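Serine protease inhibitor (Thermoanaerobacter tengcongensis, PDB 2PEF) probably inhibits serine proteases as a member of the serpin family, and is seen here in its latent state. Local coordinates at residues 75-80 against 355-360; 14-19 against 37-42; 164-169 against 220-225; 6-11 against 62-67; 43-48 against 158-163. One frame throughout, in Å; residues are numbered along the deposited sequence.

Contact 1: residues 75-80 against 355-360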
# COMPACT_ATOMS: atom_id res chain seq x y z
N TYR A 75 -15.28 -4.66 2.40
CA TYR A 75 -15.85 -4.74 3.74
C TYR A 75 -15.54 -6.10 4.37
O TYR A 75 -15.11 -6.17 5.51
CB TYR A 75 -17.36 -4.49 3.70
CG TYR A 75 -18.08 -4.87 4.97
CD1 TYR A 75 -18.03 -4.05 6.10
CD2 TYR A 75 -18.82 -6.05 5.04
CE1 TYR A 75 -18.69 -4.40 7.27
CE2 TYR A 75 -19.48 -6.41 6.21
CZ TYR A 75 -19.41 -5.58 7.32
OH TYR A 75 -20.07 -5.95 8.47
N THR A 76 -15.74 -7.17 3.60
CA THR A 76 -15.51 -8.53 4.11
C THR A 76 -14.02 -8.79 4.31
O THR A 76 -13.62 -9.38 5.32
CB THR A 76 -16.11 -9.57 3.15
OG1 THR A 76 -17.47 -9.21 2.85
CG2 THR A 76 -16.08 -10.96 3.78
N TYR A 77 -13.21 -8.33 3.36
CA TYR A 77 -11.76 -8.48 3.45
C TYR A 77 -11.21 -7.81 4.70
O TYR A 77 -10.46 -8.42 5.46
CB TYR A 77 -11.08 -7.91 2.20
CG TYR A 77 -9.62 -8.28 2.08
CD1 TYR A 77 -9.23 -9.62 2.01
CD2 TYR A 77 -8.63 -7.30 2.04
CE1 TYR A 77 -7.89 -9.97 1.90
CE2 TYR A 77 -7.28 -7.64 1.93
CZ TYR A 77 -6.92 -8.97 1.86
OH TYR A 77 -5.59 -9.31 1.76
N MET A 78 -11.60 -6.55 4.92
CA MET A 78 -11.19 -5.80 6.11
C MET A 78 -11.67 -6.47 7.40
O MET A 78 -10.94 -6.51 8.40
CB MET A 78 -11.69 -4.36 6.05
CG MET A 78 -10.99 -3.50 5.01
SD MET A 78 -11.46 -1.77 5.19
CE MET A 78 -13.06 -1.77 4.38
N LYS A 79 -12.90 -6.98 7.37
CA LYS A 79 -13.49 -7.67 8.51
C LYS A 79 -12.69 -8.91 8.90
O LYS A 79 -12.60 -9.24 10.08
CB LYS A 79 -14.94 -8.06 8.19
CG LYS A 79 -15.74 -8.57 9.37
CD LYS A 79 -17.22 -8.60 9.03
CE LYS A 79 -18.05 -9.05 10.21
NZ LYS A 79 -19.51 -8.83 9.95
N LYS A 80 -12.10 -9.57 7.90
CA LYS A 80 -11.43 -10.86 8.12
C LYS A 80 -9.90 -10.81 8.22
O LYS A 80 -9.27 -11.82 8.54
CB LYS A 80 -11.89 -11.88 7.07
CG LYS A 80 -13.30 -12.40 7.32
CD LYS A 80 -13.74 -13.46 6.30
CE LYS A 80 -13.08 -14.82 6.54
NZ LYS A 80 -13.25 -15.36 7.93
N ILE A 355 4.85 -7.98 2.11
CA ILE A 355 4.19 -8.48 3.30
C ILE A 355 2.85 -9.02 2.82
O ILE A 355 2.03 -8.26 2.29
CB ILE A 355 3.99 -7.36 4.35
CG1 ILE A 355 5.36 -6.82 4.80
CG2 ILE A 355 3.15 -7.86 5.52
CD1 ILE A 355 5.28 -5.53 5.60
N ILE A 356 2.65 -10.33 2.96
CA ILE A 356 1.46 -10.98 2.41
C ILE A 356 0.47 -11.49 3.46
O ILE A 356 0.85 -11.91 4.55
CB ILE A 356 1.80 -12.14 1.41
CG1 ILE A 356 2.60 -13.26 2.10
CG2 ILE A 356 2.53 -11.60 0.17
CD1 ILE A 356 2.57 -14.61 1.37
N ASP A 357 -0.81 -11.43 3.09
CA ASP A 357 -1.89 -12.05 3.82
C ASP A 357 -1.92 -13.51 3.39
O ASP A 357 -2.25 -13.82 2.24
CB ASP A 357 -3.19 -11.30 3.47
CG ASP A 357 -4.46 -12.12 3.69
OD1 ASP A 357 -4.49 -13.00 4.58
OD2 ASP A 357 -5.45 -11.85 2.97
N ASN A 358 -1.56 -14.41 4.30
CA ASN A 358 -1.45 -15.84 3.98
C ASN A 358 -2.76 -16.53 3.58
O ASN A 358 -2.72 -17.61 2.98
CB ASN A 358 -0.74 -16.60 5.11
CG ASN A 358 0.74 -16.29 5.17
OD1 ASN A 358 1.40 -16.14 4.14
ND2 ASN A 358 1.28 -16.20 6.38
N SER A 359 -3.90 -15.92 3.89
CA SER A 359 -5.19 -16.49 3.49
C SER A 359 -5.48 -16.32 2.00
O SER A 359 -6.30 -17.04 1.43
CB SER A 359 -6.33 -15.91 4.33
OG SER A 359 -6.64 -14.58 3.94
N THR A 360 -4.81 -15.35 1.37
CA THR A 360 -5.07 -15.01 -0.04
C THR A 360 -3.80 -14.93 -0.89
O THR A 360 -3.87 -15.00 -2.12
CB THR A 360 -5.79 -13.65 -0.16
OG1 THR A 360 -4.95 -12.63 0.39
CG2 THR A 360 -7.14 -13.66 0.55

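Contact 2: residues 14-19 against 37-42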
# COMPACT_ATOMS: atom_id res chain seq x y z
N ALA A 14 -5.03 -8.99 -7.15
CA ALA A 14 -3.62 -9.28 -7.42
C ALA A 14 -3.14 -8.52 -8.65
O ALA A 14 -2.05 -7.92 -8.62
CB ALA A 14 -3.40 -10.78 -7.59
N ASP A 15 -3.94 -8.52 -9.72
CA ASP A 15 -3.63 -7.77 -10.94
C ASP A 15 -3.49 -6.27 -10.68
O ASP A 15 -2.52 -5.64 -11.11
CB ASP A 15 -4.67 -8.03 -12.04
CG ASP A 15 -4.32 -9.24 -12.90
OD1 ASP A 15 -3.30 -9.90 -12.64
OD2 ASP A 15 -5.08 -9.53 -13.85
N PHE A 16 -4.46 -5.69 -9.96
CA PHE A 16 -4.40 -4.28 -9.57
C PHE A 16 -3.13 -3.99 -8.77
O PHE A 16 -2.43 -3.01 -9.03
CB PHE A 16 -5.62 -3.88 -8.74
CG PHE A 16 -5.47 -2.56 -8.03
CD1 PHE A 16 -5.74 -1.36 -8.68
CD2 PHE A 16 -5.06 -2.52 -6.69
CE1 PHE A 16 -5.60 -0.15 -8.02
CE2 PHE A 16 -4.92 -1.31 -6.03
CZ PHE A 16 -5.19 -0.12 -6.69
N SER A 17 -2.86 -4.86 -7.79
CA SER A 17 -1.73 -4.70 -6.89
C SER A 17 -0.40 -4.67 -7.63
O SER A 17 0.44 -3.79 -7.39
CB SER A 17 -1.73 -5.81 -5.83
OG SER A 17 -2.86 -5.69 -4.98
N ILE A 18 -0.20 -5.63 -8.54
CA ILE A 18 1.05 -5.74 -9.29
C ILE A 18 1.18 -4.64 -10.35
O ILE A 18 2.27 -4.11 -10.57
CB ILE A 18 1.26 -7.17 -9.86
CG1 ILE A 18 1.36 -8.19 -8.72
CG2 ILE A 18 2.50 -7.24 -10.76
CD1 ILE A 18 2.46 -7.92 -7.67
N GLU A 19 0.07 -4.29 -11.00
CA GLU A 19 0.11 -3.18 -11.96
C GLU A 19 0.43 -1.86 -11.25
O GLU A 19 1.21 -1.05 -11.75
CB GLU A 19 -1.19 -3.07 -12.75
CG GLU A 19 -1.42 -4.21 -13.75
CD GLU A 19 -0.24 -4.42 -14.69
OE1 GLU A 19 0.18 -3.45 -15.35
OE2 GLU A 19 0.26 -5.57 -14.77
N SER A 37 -4.06 -0.10 0.89
CA SER A 37 -4.34 1.29 1.22
C SER A 37 -4.84 2.09 0.02
O SER A 37 -5.81 2.84 0.12
CB SER A 37 -3.09 1.95 1.82
OG SER A 37 -3.33 3.33 2.07
N ALA A 38 -4.18 1.91 -1.12
CA ALA A 38 -4.57 2.60 -2.35
C ALA A 38 -5.96 2.19 -2.80
O ALA A 38 -6.80 3.05 -3.11
CB ALA A 38 -3.55 2.34 -3.45
N MET A 39 -6.20 0.87 -2.83
CA MET A 39 -7.51 0.30 -3.16
C MET A 39 -8.63 0.91 -2.32
O MET A 39 -9.68 1.30 -2.83
CB MET A 39 -7.47 -1.22 -2.96
CG MET A 39 -8.83 -1.91 -3.09
SD MET A 39 -9.50 -1.83 -4.76
CE MET A 39 -8.48 -3.02 -5.61
N LEU A 40 -8.40 0.99 -1.01
CA LEU A 40 -9.44 1.46 -0.10
C LEU A 40 -9.80 2.94 -0.28
O LEU A 40 -10.98 3.29 -0.28
CB LEU A 40 -9.09 1.15 1.35
CG LEU A 40 -9.11 -0.35 1.68
CD1 LEU A 40 -8.43 -0.61 3.01
CD2 LEU A 40 -10.52 -0.92 1.66
N ALA A 41 -8.79 3.78 -0.46
CA ALA A 41 -9.02 5.21 -0.67
C ALA A 41 -9.76 5.42 -1.99
O ALA A 41 -10.69 6.22 -2.07
CB ALA A 41 -7.70 5.96 -0.68
N LEU A 42 -9.34 4.69 -3.02
CA LEU A 42 -9.92 4.83 -4.35
C LEU A 42 -11.31 4.21 -4.44
O LEU A 42 -12.16 4.72 -5.17
CB LEU A 42 -8.98 4.24 -5.40
CG LEU A 42 -7.66 4.97 -5.63
CD1 LEU A 42 -6.67 4.09 -6.39
CD2 LEU A 42 -7.86 6.30 -6.35

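Contact 3: residues 164-169 against 220-225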
# COMPACT_ATOMS: atom_id res chain seq x y z
N VAL A 164 -3.16 2.46 6.79
CA VAL A 164 -2.93 1.06 7.16
C VAL A 164 -1.71 1.02 8.09
O VAL A 164 -0.69 1.65 7.80
CB VAL A 164 -2.68 0.18 5.90
CG1 VAL A 164 -2.21 -1.23 6.30
CG2 VAL A 164 -3.92 0.09 5.06
N ALA A 165 -1.83 0.29 9.20
CA ALA A 165 -0.72 0.12 10.14
C ALA A 165 -0.46 -1.36 10.41
O ALA A 165 -1.36 -2.07 10.83
CB ALA A 165 -1.00 0.86 11.44
N PHE A 166 0.76 -1.80 10.14
CA PHE A 166 1.17 -3.20 10.31
C PHE A 166 2.29 -3.28 11.34
O PHE A 166 3.25 -2.52 11.28
CB PHE A 166 1.63 -3.78 8.97
CG PHE A 166 2.10 -5.21 9.03
CD1 PHE A 166 1.19 -6.26 8.96
CD2 PHE A 166 3.45 -5.50 9.12
CE1 PHE A 166 1.62 -7.58 9.01
CE2 PHE A 166 3.90 -6.82 9.16
CZ PHE A 166 2.98 -7.86 9.11
N ASP A 167 2.16 -4.19 12.30
CA ASP A 167 3.15 -4.34 13.37
C ASP A 167 3.13 -5.78 13.83
O ASP A 167 2.23 -6.22 14.54
CB ASP A 167 2.83 -3.39 14.53
CG ASP A 167 3.90 -3.39 15.62
OD1 ASP A 167 4.77 -4.29 15.65
OD2 ASP A 167 3.88 -2.46 16.46
N ALA A 168 4.15 -6.53 13.41
CA ALA A 168 4.20 -7.96 13.66
C ALA A 168 5.57 -8.41 14.13
O ALA A 168 6.59 -7.84 13.74
CB ALA A 168 3.80 -8.72 12.41
N GLU A 169 5.58 -9.43 14.99
CA GLU A 169 6.81 -10.08 15.41
C GLU A 169 7.08 -11.28 14.51
O GLU A 169 6.13 -11.93 14.06
CB GLU A 169 6.66 -10.55 16.86
CG GLU A 169 7.94 -11.06 17.51
CD GLU A 169 7.81 -11.22 19.02
OE1 GLU A 169 7.32 -10.28 19.68
OE2 GLU A 169 8.21 -12.28 19.54
N ASN A 220 1.21 -16.85 11.98
CA ASN A 220 1.13 -17.26 10.57
C ASN A 220 0.04 -16.63 9.71
O ASN A 220 -0.26 -17.12 8.62
CB ASN A 220 1.09 -18.78 10.45
CG ASN A 220 2.42 -19.42 10.78
OD1 ASN A 220 2.67 -19.81 11.91
ND2 ASN A 220 3.30 -19.50 9.78
N HIS A 221 -0.54 -15.52 10.18
CA HIS A 221 -1.52 -14.78 9.37
C HIS A 221 -0.85 -14.03 8.24
O HIS A 221 -1.44 -13.83 7.16
CB HIS A 221 -2.29 -13.80 10.25
CG HIS A 221 -2.97 -14.46 11.40
ND1 HIS A 221 -3.96 -15.40 11.24
CD2 HIS A 221 -2.82 -14.29 12.74
CE1 HIS A 221 -4.39 -15.80 12.43
NE2 HIS A 221 -3.70 -15.14 13.35
N TYR A 222 0.39 -13.60 8.49
CA TYR A 222 1.16 -12.82 7.52
C TYR A 222 2.55 -13.40 7.38
O TYR A 222 3.06 -14.04 8.29
CB TYR A 222 1.23 -11.35 7.95
CG TYR A 222 -0.13 -10.75 8.19
CD1 TYR A 222 -0.58 -10.49 9.49
CD2 TYR A 222 -0.98 -10.47 7.13
CE1 TYR A 222 -1.84 -9.94 9.71
CE2 TYR A 222 -2.24 -9.93 7.34
CZ TYR A 222 -2.67 -9.67 8.63
OH TYR A 222 -3.92 -9.15 8.83
N SER A 223 3.15 -13.16 6.22
CA SER A 223 4.52 -13.57 5.97
C SER A 223 5.27 -12.51 5.18
O SER A 223 4.67 -11.61 4.57
CB SER A 223 4.58 -14.91 5.23
OG SER A 223 4.08 -15.95 6.04
N PHE A 224 6.59 -12.62 5.20
CA PHE A 224 7.47 -11.73 4.48
C PHE A 224 8.05 -12.52 3.30
O PHE A 224 8.68 -13.56 3.49
CB PHE A 224 8.60 -11.25 5.41
CG PHE A 224 9.49 -10.21 4.80
CD1 PHE A 224 9.22 -8.85 4.96
CD2 PHE A 224 10.64 -10.57 4.09
CE1 PHE A 224 10.05 -7.88 4.41
CE2 PHE A 224 11.47 -9.60 3.54
CZ PHE A 224 11.18 -8.26 3.70
N VAL A 225 7.80 -12.01 2.10
CA VAL A 225 8.33 -12.61 0.87
C VAL A 225 9.55 -11.81 0.42
O VAL A 225 9.48 -10.59 0.32
CB VAL A 225 7.24 -12.59 -0.24
CG1 VAL A 225 7.81 -13.03 -1.59
CG2 VAL A 225 6.06 -13.48 0.17

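Contact 4: residues 6-11 against 62-67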
# COMPACT_ATOMS: atom_id res chain seq x y z
N ASP A 6 -13.28 -14.72 -2.74
CA ASP A 6 -13.26 -15.80 -3.71
C ASP A 6 -12.10 -15.62 -4.69
O ASP A 6 -11.35 -14.64 -4.60
CB ASP A 6 -14.60 -15.88 -4.46
CG ASP A 6 -14.98 -14.56 -5.15
OD1 ASP A 6 -14.14 -13.65 -5.28
OD2 ASP A 6 -16.15 -14.44 -5.57
N GLU A 7 -11.97 -16.54 -5.64
CA GLU A 7 -10.87 -16.50 -6.60
C GLU A 7 -10.93 -15.27 -7.51
O GLU A 7 -9.89 -14.74 -7.89
CB GLU A 7 -10.82 -17.79 -7.43
CG GLU A 7 -10.56 -19.06 -6.62
N LYS A 8 -12.14 -14.82 -7.85
CA LYS A 8 -12.32 -13.61 -8.65
C LYS A 8 -11.70 -12.39 -7.96
O LYS A 8 -10.91 -11.67 -8.57
CB LYS A 8 -13.79 -13.36 -8.98
CG LYS A 8 -14.05 -12.05 -9.74
CD LYS A 8 -15.44 -11.99 -10.35
CE LYS A 8 -15.52 -12.73 -11.68
NZ LYS A 8 -14.54 -12.22 -12.69
N PHE A 9 -12.06 -12.18 -6.70
CA PHE A 9 -11.49 -11.06 -5.93
C PHE A 9 -9.97 -11.18 -5.79
O PHE A 9 -9.25 -10.20 -5.98
CB PHE A 9 -12.14 -10.93 -4.55
CG PHE A 9 -11.50 -9.88 -3.68
CD1 PHE A 9 -11.86 -8.54 -3.81
CD2 PHE A 9 -10.52 -10.22 -2.74
CE1 PHE A 9 -11.26 -7.56 -3.01
CE2 PHE A 9 -9.92 -9.24 -1.94
CZ PHE A 9 -10.29 -7.91 -2.08
N ILE A 10 -9.48 -12.37 -5.44
CA ILE A 10 -8.04 -12.56 -5.25
C ILE A 10 -7.26 -12.21 -6.52
O ILE A 10 -6.36 -11.37 -6.49
CB ILE A 10 -7.70 -13.99 -4.74
CG1 ILE A 10 -8.30 -14.20 -3.35
CG2 ILE A 10 -6.19 -14.21 -4.72
CD1 ILE A 10 -8.23 -15.63 -2.83
N TYR A 11 -7.61 -12.84 -7.64
CA TYR A 11 -6.83 -12.63 -8.86
C TYR A 11 -7.02 -11.24 -9.49
O TYR A 11 -6.07 -10.68 -10.03
CB TYR A 11 -7.00 -13.77 -9.86
CG TYR A 11 -6.18 -15.00 -9.50
CD1 TYR A 11 -6.75 -16.07 -8.83
CD2 TYR A 11 -4.81 -15.06 -9.81
CE1 TYR A 11 -6.00 -17.19 -8.49
CE2 TYR A 11 -4.05 -16.18 -9.46
CZ TYR A 11 -4.65 -17.24 -8.80
OH TYR A 11 -3.91 -18.35 -8.46
N GLY A 62 -11.11 -3.12 -10.23
CA GLY A 62 -11.68 -4.46 -10.15
C GLY A 62 -11.98 -5.16 -11.45
O GLY A 62 -12.49 -6.27 -11.44
N LYS A 63 -11.66 -4.50 -12.57
CA LYS A 63 -11.92 -5.03 -13.92
C LYS A 63 -13.43 -5.16 -14.19
O LYS A 63 -14.09 -4.17 -14.53
CB LYS A 63 -11.23 -6.38 -14.15
CG LYS A 63 -9.73 -6.37 -13.99
CD LYS A 63 -9.26 -7.80 -13.81
CE LYS A 63 -7.86 -8.02 -14.30
NZ LYS A 63 -7.60 -9.48 -14.34
N ASP A 64 -13.95 -6.37 -14.01
CA ASP A 64 -15.36 -6.66 -14.26
C ASP A 64 -16.22 -6.56 -12.99
O ASP A 64 -17.45 -6.73 -13.05
CB ASP A 64 -15.52 -8.04 -14.91
CG ASP A 64 -15.03 -9.17 -14.01
OD1 ASP A 64 -14.04 -8.98 -13.27
OD2 ASP A 64 -15.64 -10.26 -14.07
N ILE A 65 -15.59 -6.28 -11.86
CA ILE A 65 -16.30 -6.15 -10.59
C ILE A 65 -16.90 -4.75 -10.45
O ILE A 65 -16.20 -3.75 -10.61
CB ILE A 65 -15.38 -6.47 -9.37
CG1 ILE A 65 -14.76 -7.86 -9.51
CG2 ILE A 65 -16.16 -6.35 -8.05
CD1 ILE A 65 -13.67 -8.17 -8.51
N SER A 66 -18.20 -4.70 -10.17
CA SER A 66 -18.90 -3.43 -9.96
C SER A 66 -18.54 -2.84 -8.59
O SER A 66 -18.05 -3.56 -7.72
CB SER A 66 -20.41 -3.66 -10.03
OG SER A 66 -20.88 -4.31 -8.86
N ILE A 67 -18.79 -1.55 -8.41
CA ILE A 67 -18.45 -0.89 -7.13
C ILE A 67 -19.26 -1.46 -5.96
O ILE A 67 -18.73 -1.64 -4.86
CB ILE A 67 -18.54 0.67 -7.20
CG1 ILE A 67 -17.92 1.32 -5.95
CG2 ILE A 67 -19.97 1.16 -7.44
CD1 ILE A 67 -16.47 0.92 -5.67

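Contact 5: residues 43-48 against 158-163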
# COMPACT_ATOMS: atom_id res chain seq x y z
N ALA A 43 -11.53 3.12 -3.72
CA ALA A 43 -12.86 2.49 -3.71
C ALA A 43 -13.88 3.41 -3.03
O ALA A 43 -15.02 3.55 -3.52
CB ALA A 43 -12.80 1.14 -3.03
N MET A 44 -13.48 4.04 -1.93
CA MET A 44 -14.32 5.05 -1.27
C MET A 44 -14.67 6.16 -2.26
O MET A 44 -15.84 6.53 -2.41
CB MET A 44 -13.62 5.67 -0.06
CG MET A 44 -13.64 4.82 1.20
SD MET A 44 -13.26 5.78 2.68
CE MET A 44 -11.54 6.20 2.43
N THR A 45 -13.65 6.65 -2.96
CA THR A 45 -13.80 7.74 -3.91
C THR A 45 -14.75 7.36 -5.05
O THR A 45 -15.55 8.18 -5.49
CB THR A 45 -12.42 8.17 -4.49
OG1 THR A 45 -11.52 8.46 -3.41
CG2 THR A 45 -12.56 9.41 -5.36
N ALA A 46 -14.67 6.10 -5.50
CA ALA A 46 -15.48 5.62 -6.62
C ALA A 46 -16.98 5.63 -6.32
O ALA A 46 -17.80 5.73 -7.24
CB ALA A 46 -15.03 4.22 -7.04
N ASN A 47 -17.33 5.54 -5.04
CA ASN A 47 -18.73 5.58 -4.61
C ASN A 47 -19.38 6.95 -4.77
O ASN A 47 -20.59 7.10 -4.60
CB ASN A 47 -18.87 5.09 -3.17
CG ASN A 47 -18.94 3.58 -3.10
OD1 ASN A 47 -20.00 2.99 -3.34
ND2 ASN A 47 -17.83 2.94 -2.78
N GLY A 48 -18.56 7.95 -5.09
CA GLY A 48 -19.06 9.29 -5.39
C GLY A 48 -19.12 9.56 -6.88
O GLY A 48 -19.62 10.60 -7.30
N MET A 158 -13.10 18.64 -0.28
CA MET A 158 -13.18 17.28 0.27
C MET A 158 -11.88 16.49 0.12
O MET A 158 -11.26 16.50 -0.94
CB MET A 158 -14.35 16.49 -0.32
CG MET A 158 -14.53 15.12 0.34
SD MET A 158 -15.46 13.90 -0.60
CE MET A 158 -17.10 14.16 0.07
N TYR A 159 -11.48 15.82 1.20
CA TYR A 159 -10.39 14.86 1.15
C TYR A 159 -10.90 13.49 1.57
O TYR A 159 -11.76 13.39 2.45
CB TYR A 159 -9.26 15.26 2.10
CG TYR A 159 -8.63 16.62 1.90
CD1 TYR A 159 -8.23 17.38 3.00
CD2 TYR A 159 -8.42 17.16 0.63
CE1 TYR A 159 -7.64 18.62 2.85
CE2 TYR A 159 -7.83 18.41 0.47
CZ TYR A 159 -7.44 19.13 1.58
OH TYR A 159 -6.87 20.36 1.44
N LEU A 160 -10.37 12.45 0.94
CA LEU A 160 -10.61 11.08 1.36
C LEU A 160 -9.25 10.48 1.70
O LEU A 160 -8.29 10.63 0.93
CB LEU A 160 -11.30 10.27 0.26
CG LEU A 160 -12.63 10.83 -0.28
CD1 LEU A 160 -12.40 11.82 -1.43
CD2 LEU A 160 -13.53 9.70 -0.74
N ILE A 161 -9.16 9.83 2.85
CA ILE A 161 -7.88 9.33 3.34
C ILE A 161 -8.02 7.92 3.90
O ILE A 161 -8.94 7.64 4.67
CB ILE A 161 -7.26 10.25 4.44
CG1 ILE A 161 -7.15 11.70 3.94
CG2 ILE A 161 -5.89 9.73 4.87
CD1 ILE A 161 -6.84 12.72 5.02
N ASN A 162 -7.11 7.04 3.50
CA ASN A 162 -6.96 5.75 4.15
C ASN A 162 -5.61 5.64 4.85
O ASN A 162 -4.61 6.17 4.36
CB ASN A 162 -7.11 4.62 3.14
CG ASN A 162 -6.63 3.29 3.69
OD1 ASN A 162 -5.45 2.96 3.61
ND2 ASN A 162 -7.55 2.53 4.28
N ALA A 163 -5.59 4.94 5.98
CA ALA A 163 -4.35 4.56 6.65
C ALA A 163 -4.33 3.08 6.98
O ALA A 163 -5.35 2.50 7.37
CB ALA A 163 -4.14 5.39 7.91

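Contact 1: residues 75-80 against 355-360
Tyr77 reaches out from the end of helix 67-80 and places its hydroxyl against the carboxylate of Asp357, the last residue of strand 345-357. The nearest CA pair, Tyr77 and Thr360, is 10.0 Å apart, so the long tyrosine side chain does the bridging. With CG turned away from the backbone N (chi1 -168°), the ring runs across to the turn, and Tyr77 OH donates to Asp357 OD2 at 2.8 Å. The donor lies on the anti side of OD2 and slightly out of the carboxylate plane; ring and carboxylate are twisted by 52° against each other. OD2 also sits at the ring edge, 3.3 Å from Tyr77 CE1, and Thr360 CG2 lies near the ring plane, 4.0 Å from the same CE1.

The aspartate is gripped from its own turn as well. Thr360 OG1 donates to Asp357 OD2 at 2.7 Å from above the carboxylate plane. Ser359 OG meets Asp357 OD1 on the syn side at 2.7 Å, while Ser359 N reaches the same oxygen at 3.1 Å and closes an Asx turn. Strand 362-372 follows, completing the hairpin of serpin sheet B, and Tyr77 packs on its Leu362 and Ile364. Each carboxylate oxygen thus accepts two bonds; four donors for one buried group would fix its rotation and are likely to stabilise its negative charge.

Contact 2: residues 14-19 against 37-42
Phe16 and Met39 carry most of this crossing between helices 7-22 and 35-46, helices A and B of the serpin fold. The short segments cross at 109° with their axes 11.1 Å apart at closest approach, and the nearest CA pair, Phe16 and Met39, stands at 8.5 Å. Across that distance the backbones do not meet, and the aromatic side chain does the reaching. With its CG directed away from the backbone N (chi1 166°), Phe16 extends straight toward helix 35-46.

In the conformer described, one of two modelled, Met39 bends at chi2 and chi3 to lay its methyl over one ring face; the other may differ. CE is 4.0 Å from the Phe16 ring centroid and 25° off the ring normal, a CH-pi contact displaced toward the CD2 side. The sulfur stands farther above the face, SD to centroid 4.9 Å, making a Met-aromatic pair. Leu61 of helix 51-62 touches Phe16, Met39 and Leu42 alike, bringing a third helix to this buried junction. With an alanine in place of Phe16, the Met39 methyl would probably lose the surface it rests on, and a gap would be likely to open between the two helices. At the far rim of the ring, near its plane, Phe16 CZ comes to 4.4 Å from Ala38 CB and 4.5 Å from Leu42 CD1.

Contact 3: residues 164-169 against 220-225
Phe166 and Tyr222 make an aromatic pair that is edge-to-face by every measure of its geometry. The ring planes stand at 85°, the centroids are 5.4 Å apart, and the edge of Phe166 is directed at the face of Tyr222. The touching atom is Phe166 CE1, which lies 3.7 Å from Tyr222 CD1 and equally close to CG, so the edge lands on the root side of the tyrosine ring rather than on its phenolic end. On the opposite face of the Tyr222 ring lies CB of its own neighbour His221, 3.8 Å above the plane. The tyrosine is therefore held between a phenylalanine edge and a methylene group.

Apolar contact adds to the stack around the tyrosine methylene: Phe166 CE1 is 3.9 Å and CZ 4.1 Å from Tyr222 CB. The two side chains run antiparallel, passing alongside one another. Phe166 has its CG pointing away from the backbone N (chi1 179°), which extends the ring straight off its strand toward residues 220-225. It also meets Tyr217 edge-to-face and packs on Ile355.

A polar tie holds the far end of the tyrosine, where Tyr222 OH is hydrogen-bonded to Pro82 O.

Strand 158-169 belongs to the large serpin sheet A and strand 222-229 to sheet B, so the T-shaped pair lies in the buried layer between them. This stacking of sheet B behind one end of sheet A is characteristic of the serpin fold.

Contact 4: residues 6-11 against 62-67
Lys8 and Asp64 form the charged part of the contact, a salt bridge with Lys8 NZ 2.6 Å from Asp64 OD2. The ammonium group approaches OD2 through its syn lone pair and stands 3.3 Å from Asp64 OD1. Lys8 leaves helix 7-22 extended and then bends at chi3 (-82°) and chi4, which turns NZ onto the carboxylate coming from the opposite direction. Both residues are exposed at the surface. Asp64 has a second partner, since its OD1 accepts from Asn12 ND2, one turn farther along the same helix.

Hydrogen bonds within each segment shape the two backbones. Asp6 is the N-cap of helix 7-22: its OD1 accepts from Phe9 N at 2.9 Å in a nearly straight bond, 170° at the hydrogen. In the partner segment, a type II' beta turn runs from Gly62 to Ile65 and is closed by Ile65 N to Gly62 O at 3.1 Å. In serpin terms this turn connects helices C and D, residues 51-62 and 67-80, and here it lies against the start of helix A.

Apolar packing lies beneath the ion pair. Ile65 directs its CB toward the helix, and its CD1 ends 4.1 Å from Lys8 CG and 4.4 Å from Phe9 CA, passing alongside the lysine's aliphatic stem. Ile65 also packs on Leu70 and Tyr73 of helix 67-80, while the Phe9 ring meets those of Tyr73 and Tyr77.

Contact 5: residues 43-48 against 158-163
Thr45 and Leu160 bring the two backbones closest, their CA atoms 7.0 Å apart where helix 35-46 lies over strand 158-169. In serpin terms this is helix B packed on sheet A. The strand's backbone bonds run to strand 322-331 on one side and strand 87-98 on the other, so the helix meets it by side chains.

Leu160 points toward the helix, its CG on the backbone N side and turned away from the carbonyl carbon (chi1 -56°). Its CD2 branch does most of the touching, fitting against the helix between two consecutive residues: it is 3.7 Å from Thr45 CA and 4.1 Å from Met44 CB. Thr45 OG1 rests 3.6 Å from the same methyl, while its hydrogen bond goes back along the helix to Ala41 O. Putting an alanine at Leu160 removes both methyl branches and would probably leave a gap beneath Met44 and Thr45. Met44 bends at chi3 (-68°) and carries its end past the leucine to the strand backbone, where CE stops 3.7 Å from Ile161 O.

Contacts 2 and 5 share helix 35-46, with centres 13 Å apart, and meet where Ser37 OG and Asn162 OD1 approach to 2.7 Å, a probable hydrogen bond. Contact 4 shares helix 7-22 with contact 2 and is tied to it by the salt bridge of Asp15 OD2 and Lys63 NZ. Contact 1 joins contact 3 through Asn358 ND2, 2.8 Å from Ser223 OG, strands 345-357 and 222-229 being neighbours. Contacts 3 and 5 use opposite ends of strand 158-169, their centres 25 Å apart. That strand pairs with 322-331, which, consistent with the latent state, is probably the inserted reactive-centre loop; both contacts therefore pack beside it.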